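Local coordinates for protein Alpha/beta hydrolase (PDB 4R1D) that probably hydrolyses lipids as Tle4, an alpha/beta-hydrolase lipase of the H2 type VI secretion system that the partner protein Tli4 holds in complex, at residues 52-57 and 260-265; 109-114 and 210-215; 144-149 and 538-543; 302-307 and 534-539. One frame throughout, in Å; residues are numbered along the deposited sequence.

Interaction 1: 52-57 and 260-265; sequences IFIPGI and LVARAL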
# COMPACT_ATOMS: atom_id res chain seq x y z
N ILE A 52 8.73 4.58 -18.15
CA ILE A 52 7.90 3.90 -17.17
C ILE A 52 7.95 4.67 -15.86
O ILE A 52 9.01 4.75 -15.23
CB ILE A 52 8.41 2.47 -16.89
CG1 ILE A 52 8.72 1.73 -18.19
CG2 ILE A 52 7.39 1.69 -16.03
CD1 ILE A 52 7.53 1.55 -19.12
N PHE A 53 6.82 5.22 -15.44
CA PHE A 53 6.80 5.99 -14.21
C PHE A 53 6.41 5.06 -13.08
O PHE A 53 5.41 4.34 -13.17
CB PHE A 53 5.80 7.14 -14.32
CG PHE A 53 5.78 8.03 -13.12
CD1 PHE A 53 6.72 9.03 -12.98
CD2 PHE A 53 4.85 7.84 -12.11
CE1 PHE A 53 6.72 9.85 -11.88
CE2 PHE A 53 4.84 8.66 -11.00
CZ PHE A 53 5.79 9.67 -10.88
N ILE A 54 7.23 5.04 -12.03
CA ILE A 54 6.98 4.20 -10.88
C ILE A 54 6.74 5.11 -9.68
O ILE A 54 7.64 5.85 -9.27
CB ILE A 54 8.16 3.26 -10.61
CG1 ILE A 54 8.56 2.51 -11.89
CG2 ILE A 54 7.83 2.31 -9.44
CD1 ILE A 54 9.74 1.54 -11.72
N PRO A 55 5.53 5.05 -9.11
CA PRO A 55 5.12 5.92 -8.01
C PRO A 55 5.74 5.48 -6.69
O PRO A 55 6.46 4.49 -6.64
CB PRO A 55 3.61 5.72 -7.96
CG PRO A 55 3.42 4.30 -8.43
CD PRO A 55 4.47 4.09 -9.50
N GLY A 56 5.45 6.21 -5.63
CA GLY A 56 6.08 5.94 -4.35
C GLY A 56 5.14 5.57 -3.23
O GLY A 56 4.14 4.86 -3.42
N ILE A 57 5.49 6.05 -2.05
CA ILE A 57 4.84 5.70 -0.79
C ILE A 57 3.31 5.82 -0.87
O ILE A 57 2.80 6.90 -1.12
CB ILE A 57 5.39 6.60 0.34
CG1 ILE A 57 6.83 6.19 0.70
CG2 ILE A 57 4.49 6.55 1.57
CD1 ILE A 57 7.56 7.22 1.58
N LEU A 260 13.13 2.07 -4.82
CA LEU A 260 13.56 0.78 -4.29
C LEU A 260 13.02 -0.35 -5.17
O LEU A 260 13.72 -1.35 -5.42
CB LEU A 260 13.11 0.61 -2.84
CG LEU A 260 13.90 1.41 -1.78
CD1 LEU A 260 13.74 2.89 -1.95
CD2 LEU A 260 13.44 0.99 -0.38
N VAL A 261 11.80 -0.18 -5.66
CA VAL A 261 11.21 -1.13 -6.61
C VAL A 261 12.11 -1.22 -7.84
O VAL A 261 12.45 -2.31 -8.30
CB VAL A 261 9.79 -0.69 -7.03
CG1 VAL A 261 9.25 -1.60 -8.15
CG2 VAL A 261 8.84 -0.66 -5.80
N ALA A 262 12.50 -0.06 -8.37
CA ALA A 262 13.34 0.01 -9.56
C ALA A 262 14.69 -0.67 -9.33
O ALA A 262 15.17 -1.42 -10.17
CB ALA A 262 13.55 1.45 -9.98
N ARG A 263 15.30 -0.42 -8.18
CA ARG A 263 16.59 -1.03 -7.91
C ARG A 263 16.49 -2.55 -7.76
O ARG A 263 17.34 -3.28 -8.24
CB ARG A 263 17.26 -0.38 -6.70
CG ARG A 263 17.80 1.02 -7.01
CD ARG A 263 18.19 1.76 -5.73
NE ARG A 263 19.23 1.02 -5.02
CZ ARG A 263 19.45 1.08 -3.71
NH1 ARG A 263 18.69 1.85 -2.93
NH2 ARG A 263 20.43 0.36 -3.18
N ALA A 264 15.44 -3.01 -7.08
CA ALA A 264 15.18 -4.45 -7.01
C ALA A 264 15.07 -5.03 -8.42
O ALA A 264 15.63 -6.08 -8.71
CB ALA A 264 13.92 -4.73 -6.20
N LEU A 265 14.37 -4.32 -9.29
CA LEU A 265 14.18 -4.76 -10.68
C LEU A 265 15.48 -4.84 -11.48
O LEU A 265 15.77 -5.87 -12.09
CB LEU A 265 13.21 -3.82 -11.39
CG LEU A 265 12.98 -4.10 -12.88
CD1 LEU A 265 12.48 -5.52 -13.13
CD2 LEU A 265 11.99 -3.08 -13.44
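No flat group takes part where I54 meets V261 and A262: there are no ring faces or edges here, only the branches of aliphatic side chains. I54 spans the gap between strand and helix with both of its arms. Its CG2, anti to the backbone N, lies 4.3 Å from CB of V261. The longer arm is fully extended (chi2 180°), which carries CD1 4.2 Å from CB of A262. A long branched side chain suits the strand, while small alanine and compact valine let the helix lie close above it; even so, the nearest CA atoms, of I54 and A262, stay 7.7 Å apart. This is the layering of an alpha/beta hydrolase: strand 48-54 runs parallel to neighbouring strand 250-255, and helix 258-267 follows that neighbour after the tight T-H-S-M-G turn, which resembles the nucleophile elbow of lipases. A262 also rests on L252 and T254 of strand 250-255, so the helix straddles both strands. V261 also packs on N215 and V222 of helix 215-238. F53 leaves the strand on the opposite side of the sheet, where helix 141-155 meets it through V147, M148 and M151.

Interaction 2: 109-114 and 210-215; sequences EQVEVD and NWLQSN
Torsions set both partners of the central pair, V111 and N210. V111 has chi1 -61°, placing CG2 between its own N and carbonyl carbon and aiming that methyl at the loop; N210 has CG anti to the backbone N (chi1 172°), which carries its amide out to meet it. The two side chains cross at about a right angle, with CG2 of V111 3.4 Å from OD1 of N210. The same methyl also reaches CD1 of L212 at 4.0 Å, and CG2 of V113 touches the backbone N of N210 at 3.9 Å. Asparagine suits the spot because its amide serves both turn and strand. OD1 accepts from N of L212 at 3.1 Å, an Asx turn, although the bond is bent and the donor sits 37° above the carbonyl plane. This lies within a type I beta turn from N210 to Q213, in the loop that leads from strand 201-206 of the central sheet into helix 215-238, N-capped by S214. On the other side, strand 111-113 is an outer strand of a small antiparallel sheet, and L62 of its neighbour strand packs on both V111 and L212. ND2 of N210 donates to A108 O and also to a water, 3.2 Å away, which in turn donates to O of V111; direct and water-mediated bonds thus fix the rotation of the amide. Nearby, Q110 hydrogen-bonds with its side chain to G32 and R163 of the other chain of the complex, presumably the inhibitor.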
# COMPACT_ATOMS: atom_id res chain seq x y z
N GLU A 109 -1.54 -9.46 0.58
CA GLU A 109 -1.91 -10.62 -0.24
C GLU A 109 -3.34 -10.57 -0.72
O GLU A 109 -3.76 -11.42 -1.52
CB GLU A 109 -1.71 -11.91 0.57
CG GLU A 109 -0.27 -12.24 0.90
CD GLU A 109 0.46 -12.87 -0.28
OE1 GLU A 109 -0.21 -13.34 -1.22
OE2 GLU A 109 1.72 -12.89 -0.25
N GLN A 110 -4.10 -9.60 -0.23
CA GLN A 110 -5.54 -9.54 -0.48
C GLN A 110 -5.97 -8.28 -1.23
O GLN A 110 -7.16 -8.00 -1.34
CB GLN A 110 -6.30 -9.69 0.84
CG GLN A 110 -6.05 -11.06 1.48
CD GLN A 110 -6.69 -11.22 2.85
OE1 GLN A 110 -7.49 -10.39 3.27
NE2 GLN A 110 -6.31 -12.28 3.55
N VAL A 111 -4.99 -7.53 -1.75
CA VAL A 111 -5.28 -6.35 -2.55
C VAL A 111 -4.60 -6.43 -3.91
O VAL A 111 -3.70 -7.23 -4.10
CB VAL A 111 -4.81 -5.04 -1.85
CG1 VAL A 111 -5.54 -4.83 -0.51
CG2 VAL A 111 -3.28 -5.00 -1.69
N GLU A 112 -5.03 -5.58 -4.84
CA GLU A 112 -4.37 -5.46 -6.14
C GLU A 112 -4.48 -4.04 -6.68
O GLU A 112 -5.35 -3.27 -6.26
CB GLU A 112 -4.96 -6.45 -7.16
CG GLU A 112 -6.43 -6.18 -7.46
CD GLU A 112 -7.04 -7.15 -8.46
OE1 GLU A 112 -6.42 -8.19 -8.77
OE2 GLU A 112 -8.17 -6.87 -8.93
N VAL A 113 -3.58 -3.67 -7.58
CA VAL A 113 -3.66 -2.37 -8.22
C VAL A 113 -5.04 -2.11 -8.83
O VAL A 113 -5.62 -2.99 -9.47
CB VAL A 113 -2.61 -2.24 -9.32
CG1 VAL A 113 -2.80 -0.94 -10.10
CG2 VAL A 113 -1.22 -2.34 -8.71
N ASP A 114 -5.55 -0.90 -8.62
CA ASP A 114 -6.82 -0.45 -9.19
C ASP A 114 -6.52 0.67 -10.17
O ASP A 114 -6.09 1.75 -9.76
CB ASP A 114 -7.75 0.06 -8.07
CG ASP A 114 -9.09 0.58 -8.59
OD1 ASP A 114 -9.35 0.49 -9.82
OD2 ASP A 114 -9.90 1.08 -7.77
N ASN A 210 1.45 -2.69 -5.93
CA ASN A 210 0.90 -2.99 -4.63
C ASN A 210 1.95 -2.66 -3.57
O ASN A 210 2.82 -3.47 -3.29
CB ASN A 210 0.50 -4.46 -4.58
CG ASN A 210 0.08 -4.92 -3.19
OD1 ASN A 210 -0.01 -4.13 -2.25
ND2 ASN A 210 -0.21 -6.22 -3.07
N TRP A 211 1.86 -1.45 -3.03
CA TRP A 211 2.87 -0.94 -2.10
C TRP A 211 2.86 -1.62 -0.73
O TRP A 211 3.79 -1.46 0.06
CB TRP A 211 2.76 0.59 -1.97
CG TRP A 211 1.37 1.06 -1.65
CD1 TRP A 211 0.40 1.47 -2.54
CD2 TRP A 211 0.78 1.13 -0.35
NE1 TRP A 211 -0.75 1.80 -1.86
CE2 TRP A 211 -0.54 1.60 -0.52
CE3 TRP A 211 1.24 0.86 0.94
CZ2 TRP A 211 -1.41 1.79 0.56
CZ3 TRP A 211 0.37 1.05 2.02
CH2 TRP A 211 -0.94 1.51 1.81
N LEU A 212 1.82 -2.40 -0.44
CA LEU A 212 1.78 -3.15 0.82
C LEU A 212 2.72 -4.36 0.81
O LEU A 212 3.24 -4.78 1.85
CB LEU A 212 0.36 -3.61 1.12
CG LEU A 212 -0.57 -2.47 1.56
CD1 LEU A 212 -2.02 -2.91 1.42
CD2 LEU A 212 -0.25 -2.10 3.02
N GLN A 213 2.92 -4.94 -0.37
CA GLN A 213 3.75 -6.12 -0.45
C GLN A 213 5.20 -5.70 -0.51
O GLN A 213 5.50 -4.51 -0.69
CB GLN A 213 3.40 -6.92 -1.71
CG GLN A 213 4.00 -6.32 -2.97
CD GLN A 213 3.48 -6.99 -4.23
OE1 GLN A 213 2.82 -8.04 -4.16
NE2 GLN A 213 3.76 -6.38 -5.38
N SER A 214 6.11 -6.66 -0.36
CA SER A 214 7.54 -6.36 -0.47
C SER A 214 7.86 -5.71 -1.80
O SER A 214 7.36 -6.11 -2.84
CB SER A 214 8.40 -7.62 -0.33
OG SER A 214 9.77 -7.27 -0.38
N ASN A 215 8.72 -4.70 -1.76
CA ASN A 215 9.21 -4.11 -2.98
C ASN A 215 9.95 -5.11 -3.85
O ASN A 215 10.06 -4.94 -5.06
CB ASN A 215 10.04 -2.87 -2.65
CG ASN A 215 9.20 -1.81 -1.98
OD1 ASN A 215 9.34 -1.54 -0.78
ND2 ASN A 215 8.27 -1.25 -2.74
O HOH W 1 -1.00 -7.70 -5.74

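Interaction 3: 144-149 and 538-543; sequences YNPVMG and SYNDAR
V147 meets Y539 with every atom of its side chain. CB lies 3.7 Å from the carbonyl O of Y539. From there chi1 of 70° sends CG1 to Y539 CB at 3.7 Å, while CG2 turns to the ring, 3.8 Å from CD1, and approaches it obliquely. A beta-branched residue fits because its two methyls lie side by side, one at the tyrosine CB and the other at its ring. Beside it, the P146 ring rests against the side-chain amide of N540; proline, lacking an N-H, also marks a kink in the helix. The contact joins helix 141-155, which packs on the central alpha/beta-hydrolase sheet through F53, to the loop just ahead of the last helix, 542-556. Y539 is anchored at its far end, where OH bonds to T254 O, and its ring meets that of H430 steeply. D541 starts the last helix as N-cap: OD1 accepts from N of R543 at 2.8 Å, and from NE of the same arginine at 2.9 Å, nearly straight (178°), the two donors coming from opposite faces of the carboxylate. NH2 of R543 takes OD2, completing a side-on salt bridge, and further bonds tie this guanidinium to the carbonyls of K530 and R531.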
# COMPACT_ATOMS: atom_id res chain seq x y z
N TYR A 144 0.98 12.91 -9.19
CA TYR A 144 1.64 12.25 -10.32
C TYR A 144 1.13 12.57 -11.73
O TYR A 144 1.91 12.53 -12.67
CB TYR A 144 1.59 10.75 -10.13
CG TYR A 144 2.29 10.30 -8.87
CD1 TYR A 144 3.57 10.75 -8.56
CD2 TYR A 144 1.66 9.45 -7.98
CE1 TYR A 144 4.22 10.32 -7.40
CE2 TYR A 144 2.29 9.01 -6.84
CZ TYR A 144 3.57 9.45 -6.54
OH TYR A 144 4.18 9.00 -5.38
N ASN A 145 -0.16 12.85 -11.89
CA ASN A 145 -0.66 13.12 -13.24
C ASN A 145 -0.01 14.34 -13.94
O ASN A 145 0.32 14.27 -15.12
CB ASN A 145 -2.21 13.21 -13.28
CG ASN A 145 -2.89 11.83 -13.32
OD1 ASN A 145 -3.99 11.70 -13.84
ND2 ASN A 145 -2.23 10.81 -12.78
N PRO A 146 0.20 15.44 -13.20
CA PRO A 146 0.88 16.59 -13.83
C PRO A 146 2.26 16.25 -14.38
O PRO A 146 2.56 16.61 -15.51
CB PRO A 146 0.97 17.62 -12.69
CG PRO A 146 -0.17 17.27 -11.77
CD PRO A 146 -0.26 15.75 -11.84
N VAL A 147 3.11 15.55 -13.63
CA VAL A 147 4.45 15.29 -14.16
C VAL A 147 4.45 14.27 -15.30
O VAL A 147 5.24 14.37 -16.23
CB VAL A 147 5.44 14.87 -13.04
CG1 VAL A 147 5.10 13.48 -12.51
CG2 VAL A 147 6.89 14.93 -13.56
N MET A 148 3.53 13.32 -15.24
CA MET A 148 3.41 12.37 -16.33
C MET A 148 2.98 13.09 -17.61
O MET A 148 3.49 12.81 -18.68
CB MET A 148 2.46 11.23 -15.97
CG MET A 148 3.11 10.24 -14.99
SD MET A 148 2.13 8.72 -14.81
CE MET A 148 0.65 9.35 -13.99
N GLY A 149 2.06 14.03 -17.48
CA GLY A 149 1.56 14.75 -18.64
C GLY A 149 2.59 15.74 -19.15
O GLY A 149 2.68 15.99 -20.35
N SER A 538 6.80 16.39 -4.62
CA SER A 538 8.10 16.75 -5.21
C SER A 538 8.07 16.92 -6.74
O SER A 538 8.73 17.82 -7.28
CB SER A 538 9.21 15.77 -4.77
OG SER A 538 9.02 14.45 -5.27
N TYR A 539 7.32 16.08 -7.44
CA TYR A 539 7.33 16.13 -8.90
C TYR A 539 6.52 17.30 -9.43
O TYR A 539 6.46 17.51 -10.64
CB TYR A 539 6.87 14.81 -9.52
CG TYR A 539 8.02 13.88 -9.81
CD1 TYR A 539 9.13 14.31 -10.55
CD2 TYR A 539 8.03 12.58 -9.33
CE1 TYR A 539 10.18 13.47 -10.82
CE2 TYR A 539 9.09 11.72 -9.59
CZ TYR A 539 10.16 12.18 -10.34
OH TYR A 539 11.21 11.34 -10.60
N ASN A 540 5.89 18.04 -8.53
CA ASN A 540 5.26 19.30 -8.92
C ASN A 540 6.18 20.53 -8.77
O ASN A 540 5.76 21.67 -9.00
CB ASN A 540 3.94 19.49 -8.17
CG ASN A 540 2.90 18.47 -8.59
OD1 ASN A 540 2.26 17.82 -7.75
ND2 ASN A 540 2.73 18.32 -9.89
N ASP A 541 7.43 20.28 -8.39
CA ASP A 541 8.42 21.35 -8.26
C ASP A 541 9.27 21.38 -9.53
O ASP A 541 9.68 20.33 -10.03
CB ASP A 541 9.32 21.11 -7.04
CG ASP A 541 10.33 22.23 -6.82
OD1 ASP A 541 11.36 22.26 -7.52
OD2 ASP A 541 10.11 23.06 -5.92
N ALA A 542 9.52 22.59 -10.05
CA ALA A 542 10.26 22.75 -11.30
C ALA A 542 11.61 22.03 -11.32
O ALA A 542 12.05 21.56 -12.36
CB ALA A 542 10.46 24.24 -11.60
N ARG A 543 12.28 21.96 -10.17
CA ARG A 543 13.60 21.32 -10.13
C ARG A 543 13.52 19.81 -10.32
O ARG A 543 14.39 19.20 -10.96
CB ARG A 543 14.31 21.64 -8.82
CG ARG A 543 14.70 23.10 -8.70
CD ARG A 543 15.04 23.42 -7.26
NE ARG A 543 13.85 23.40 -6.43
CZ ARG A 543 13.81 23.86 -5.18
NH1 ARG A 543 14.91 24.34 -4.62
NH2 ARG A 543 12.67 23.85 -4.50

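Interaction 4: 302-307 and 534-539; sequences AQVVLG and EHQESY
Q303 and E537 make the one direct hydrogen bond of this contact: NE2 of Q303 donates to OE2 of E537 at 2.9 Å, fairly straight at 160°. The donor comes to the anti side of the oxygen, tilted out of the carboxylate plane, and the amide and carboxylate planes are only 17° apart, although the two side chains cross at about a right angle. Q303 reaches this far because its chain is extended beyond CG, whereas E537 folds back at chi2 (-64°) to bring its carboxylate to the meeting point. Next to them, V304 CG2 lies 3.3 Å from NE2 of Q536, again with the side chains at about a right angle. That NE2 donates to a water at 3.2 Å, which also accepts from N of V304, so the glutamine amide reaches the backbone of the other loop through one solvent molecule. Behind this first shell stands E534. Its OE2 accepts from N of Q536 at 2.7 Å and its OE1 from N of E537 at 3.0 Å, both donors lying above the carboxylate plane, and this bracing shapes the type I turn from H535 to S538. The turn holds H535, whose NE2 bonds to S256 OG and ND1 to D497 OD2, an arrangement consistent with the catalytic triad of a lipase. Helix 141-155 backs the turn, through A143 and Y144 on Q536. An amide facing a carboxylate gives a neutral donor and a probably charged acceptor, so the negative charge of E537 probably strengthens the bond between the loops, a charge-assisted hydrogen bond and not a salt bridge.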
# COMPACT_ATOMS: atom_id res chain seq x y z
N ALA A 302 -0.65 15.71 7.16
CA ALA A 302 -0.33 14.73 6.12
C ALA A 302 -1.49 14.47 5.16
O ALA A 302 -2.64 14.26 5.59
CB ALA A 302 0.14 13.43 6.75
N GLN A 303 -1.19 14.46 3.86
CA GLN A 303 -2.19 14.15 2.84
C GLN A 303 -2.54 12.68 2.81
O GLN A 303 -3.67 12.30 2.49
CB GLN A 303 -1.69 14.51 1.45
CG GLN A 303 -1.35 15.95 1.23
CD GLN A 303 -1.16 16.22 -0.24
OE1 GLN A 303 -2.03 15.92 -1.05
NE2 GLN A 303 0.00 16.76 -0.59
N VAL A 304 -1.54 11.84 3.08
CA VAL A 304 -1.74 10.40 3.02
C VAL A 304 -1.28 9.78 4.33
O VAL A 304 -0.15 10.00 4.76
CB VAL A 304 -0.99 9.79 1.85
CG1 VAL A 304 -1.40 8.36 1.66
CG2 VAL A 304 -1.28 10.60 0.59
N VAL A 305 -2.17 9.03 4.97
CA VAL A 305 -1.93 8.54 6.32
C VAL A 305 -2.41 7.11 6.50
O VAL A 305 -3.28 6.66 5.77
CB VAL A 305 -2.65 9.44 7.36
CG1 VAL A 305 -2.19 10.89 7.23
CG2 VAL A 305 -4.16 9.34 7.22
N LEU A 306 -1.84 6.40 7.47
CA LEU A 306 -2.33 5.08 7.84
C LEU A 306 -2.85 5.06 9.27
O LEU A 306 -3.09 4.00 9.84
CB LEU A 306 -1.24 4.02 7.65
CG LEU A 306 -0.79 3.81 6.20
CD1 LEU A 306 0.37 2.83 6.13
CD2 LEU A 306 -1.97 3.29 5.38
N GLY A 307 -3.03 6.23 9.86
CA GLY A 307 -3.61 6.32 11.18
C GLY A 307 -3.24 7.59 11.92
O GLY A 307 -2.29 8.28 11.55
N GLU A 534 8.49 19.52 -0.73
CA GLU A 534 7.96 18.50 0.15
C GLU A 534 7.86 17.18 -0.62
O GLU A 534 7.65 17.17 -1.83
CB GLU A 534 6.58 18.94 0.65
CG GLU A 534 5.87 17.96 1.59
CD GLU A 534 5.10 16.88 0.85
OE1 GLU A 534 4.53 17.18 -0.23
OE2 GLU A 534 5.08 15.73 1.33
N HIS A 535 8.04 16.08 0.09
CA HIS A 535 8.12 14.74 -0.50
C HIS A 535 6.96 14.38 -1.44
O HIS A 535 7.18 14.00 -2.59
CB HIS A 535 8.21 13.69 0.62
CG HIS A 535 8.46 12.30 0.14
ND1 HIS A 535 9.71 11.85 -0.22
CD2 HIS A 535 7.62 11.24 -0.03
CE1 HIS A 535 9.64 10.59 -0.60
NE2 HIS A 535 8.38 10.19 -0.49
N GLN A 536 5.74 14.47 -0.93
CA GLN A 536 4.59 13.95 -1.63
C GLN A 536 4.39 14.67 -2.95
O GLN A 536 4.01 14.06 -3.95
CB GLN A 536 3.34 14.13 -0.79
CG GLN A 536 2.10 13.63 -1.50
CD GLN A 536 2.12 12.13 -1.63
OE1 GLN A 536 2.47 11.58 -2.68
NE2 GLN A 536 1.73 11.45 -0.55
N GLU A 537 4.68 15.97 -2.94
CA GLU A 537 4.44 16.82 -4.09
C GLU A 537 5.72 17.13 -4.87
O GLU A 537 5.73 18.05 -5.67
CB GLU A 537 3.79 18.13 -3.65
CG GLU A 537 2.45 17.98 -2.96
CD GLU A 537 1.40 17.41 -3.88
OE1 GLU A 537 1.40 17.77 -5.07
OE2 GLU A 537 0.57 16.59 -3.43
N SER A 538 6.80 16.39 -4.62
CA SER A 538 8.10 16.75 -5.21
C SER A 538 8.07 16.92 -6.74
O SER A 538 8.73 17.82 -7.28
CB SER A 538 9.21 15.77 -4.77
OG SER A 538 9.02 14.45 -5.27
N TYR A 539 7.32 16.08 -7.44
CA TYR A 539 7.33 16.13 -8.90
C TYR A 539 6.52 17.30 -9.43
O TYR A 539 6.46 17.51 -10.64
CB TYR A 539 6.87 14.81 -9.52
CG TYR A 539 8.02 13.88 -9.81
CD1 TYR A 539 9.13 14.31 -10.55
CD2 TYR A 539 8.03 12.58 -9.33
CE1 TYR A 539 10.18 13.47 -10.82
CE2 TYR A 539 9.09 11.72 -9.59
CZ TYR A 539 10.16 12.18 -10.34
OH TYR A 539 11.21 11.34 -10.60
O HOH W 2 1.53 12.59 2.39

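Interactions 1, 3 and 4 gather around the presumed Ser-His-Asp site of S256, H535 and D497. Interaction 1 touches interaction 3 where N of G56 probably donates a hydrogen bond to OH of Y144, at 3.1 Å, and where F53 CE1 meets Y539 CE2 at 3.8 Å. It reaches the histidine of interaction 4 through I57 CD1, 3.7 Å from H535 NE2. Interactions 3 and 4 share S538 and Y539. Interaction 2 adjoins interaction 1, CB of A264 lying 4.0 Å from O of N215, meets interaction 4 through W211 and L306, and stays about 24 Å from interaction 3 between centres. The side chain of V147 is about 10 Å from that of E152, a calcium ligand.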